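Local coordinates for Proline/betaine transporter, RALF (Rickettsia prowazekii str. Madrid E, PDB 4D7R), which probably acts as a guanine nucleotide exchange factor, here as an engineered chimera joining a Rickettsia Sec7 domain to a Legionella capping domain, at residues Q187-L192 / N204-I209. Numbering follows the deposited sequence.
Sequences QLKNNL and NFLKKI
Leu206 of helix 203-215 reaches across to Leu192, just past the end of helix 185-191, in a small leucine cluster between two helices of the all-helical Sec7 domain, the Rickettsia part of this engineered chimera. The touching is done by methyls: Leu192 CD1 sits 3.8 Å from Leu206 CD2 and 4.2 Å from Leu206 CD1, so one methyl of Leu192 faces both branches of its partner while the two side chains cross obliquely. In Leu206, CG lies beside the backbone N and anti to the carbonyl carbon (chi1 -63°), which together with the extended chi2 sets CD1 and CD2 beside Leu192 CD1. One turn before Leu192, Leu188 points the same way but makes a looser approach, its CD2 lying 4.4 Å from the backbone O of Leu206. The contact is also loose on the exposed side, where the aliphatic part of Lys189 passes with CG 4.4 Å from Leu206 CD1. The lysine's charged end turns away from segment 204-209, and its NZ forms a salt bridge with Asp203, at the start of helix 203-215. Around the leucine pair, Phe201 from the connecting loop touches both Leu192 and Leu206, and Leu206 also packs on Phe185 and on Leu161, so it lies where helix 185-191, helix 155-173 and the loop carrying Phe201 meet. The last turn of helix 185-191 places Leu192: its backbone N bonds to Leu188 O at 3.1 Å, and its own O accepts a hydrogen bond from Thr195 OG1.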
# COMPACT_ATOMS: atom_id res chain seq x y z
N GLN A 187 -21.83 13.13 14.69
CA GLN A 187 -21.47 11.73 14.55
C GLN A 187 -19.94 11.56 14.50
O GLN A 187 -19.40 10.60 15.06
CB GLN A 187 -22.21 11.09 13.37
CG GLN A 187 -23.72 10.89 13.67
CD GLN A 187 -24.64 10.69 12.48
OE1 GLN A 187 -24.33 11.01 11.32
NE2 GLN A 187 -25.84 10.20 12.75
N LEU A 188 -19.23 12.55 13.91
CA LEU A 188 -17.77 12.53 13.90
C LEU A 188 -17.28 12.71 15.34
O LEU A 188 -16.43 11.94 15.78
CB LEU A 188 -17.17 13.62 13.00
CG LEU A 188 -15.62 13.72 12.96
CD1 LEU A 188 -14.98 12.50 12.31
CD2 LEU A 188 -15.18 14.98 12.27
N LYS A 189 -17.85 13.68 16.07
CA LYS A 189 -17.51 13.98 17.47
C LYS A 189 -17.64 12.74 18.33
O LYS A 189 -16.72 12.45 19.10
CB LYS A 189 -18.45 15.05 18.03
CG LYS A 189 -17.92 16.46 18.02
CD LYS A 189 -19.03 17.42 18.45
CE LYS A 189 -19.30 17.47 19.93
NZ LYS A 189 -20.16 18.64 20.26
N ASN A 190 -18.77 11.99 18.17
CA ASN A 190 -19.09 10.76 18.90
C ASN A 190 -18.05 9.67 18.63
O ASN A 190 -17.60 9.02 19.58
CB ASN A 190 -20.50 10.28 18.56
CG ASN A 190 -20.97 9.10 19.38
OD1 ASN A 190 -21.28 9.23 20.58
ND2 ASN A 190 -21.00 7.92 18.77
N ASN A 191 -17.65 9.48 17.37
CA ASN A 191 -16.63 8.50 16.98
C ASN A 191 -15.29 8.79 17.63
O ASN A 191 -14.55 7.86 17.97
CB ASN A 191 -16.46 8.47 15.46
CG ASN A 191 -17.42 7.53 14.76
OD1 ASN A 191 -17.02 6.70 13.94
ND2 ASN A 191 -18.70 7.63 15.07
N LEU A 192 -14.98 10.08 17.83
CA LEU A 192 -13.71 10.51 18.36
C LEU A 192 -13.74 10.84 19.85
O LEU A 192 -12.72 11.29 20.37
CB LEU A 192 -13.19 11.69 17.55
CG LEU A 192 -12.83 11.38 16.08
CD1 LEU A 192 -12.64 12.66 15.34
CD2 LEU A 192 -11.53 10.57 16.00
N ASN A 204 -14.07 23.01 18.26
CA ASN A 204 -13.71 23.79 17.05
C ASN A 204 -12.58 23.16 16.26
O ASN A 204 -12.58 23.27 15.03
CB ASN A 204 -13.38 25.26 17.31
CG ASN A 204 -13.49 26.12 16.05
OD1 ASN A 204 -14.49 26.11 15.31
ND2 ASN A 204 -12.48 26.94 15.81
N PHE A 205 -11.62 22.51 16.93
CA PHE A 205 -10.52 21.83 16.23
C PHE A 205 -11.11 20.78 15.24
O PHE A 205 -10.67 20.68 14.09
CB PHE A 205 -9.57 21.16 17.25
CG PHE A 205 -8.48 20.31 16.65
CD1 PHE A 205 -7.36 20.89 16.06
CD2 PHE A 205 -8.56 18.91 16.70
CE1 PHE A 205 -6.36 20.10 15.49
CE2 PHE A 205 -7.55 18.13 16.15
CZ PHE A 205 -6.46 18.72 15.52
N LEU A 206 -12.14 20.04 15.68
CA LEU A 206 -12.80 19.02 14.85
C LEU A 206 -13.75 19.64 13.85
O LEU A 206 -13.87 19.13 12.72
CB LEU A 206 -13.52 17.96 15.70
CG LEU A 206 -12.69 17.09 16.62
CD1 LEU A 206 -13.57 16.15 17.42
CD2 LEU A 206 -11.63 16.28 15.85
N LYS A 207 -14.43 20.75 14.24
CA LYS A 207 -15.36 21.47 13.36
C LYS A 207 -14.64 22.00 12.14
O LYS A 207 -15.16 21.86 11.02
CB LYS A 207 -16.08 22.59 14.12
CG LYS A 207 -17.23 23.28 13.34
CD LYS A 207 -18.29 22.30 12.80
CE LYS A 207 -19.61 22.95 12.43
NZ LYS A 207 -19.47 23.97 11.36
N LYS A 208 -13.42 22.54 12.34
CA LYS A 208 -12.58 23.08 11.27
C LYS A 208 -12.22 21.97 10.30
O LYS A 208 -12.26 22.20 9.10
CB LYS A 208 -11.33 23.75 11.83
CG LYS A 208 -11.58 25.12 12.47
N ILE A 209 -11.91 20.75 10.81
CA ILE A 209 -11.59 19.59 9.93
C ILE A 209 -12.84 19.17 9.14
O ILE A 209 -12.79 19.03 7.91
CB ILE A 209 -10.98 18.39 10.72
CG1 ILE A 209 -9.62 18.73 11.35
CG2 ILE A 209 -10.84 17.13 9.80
CD1 ILE A 209 -9.24 17.69 12.49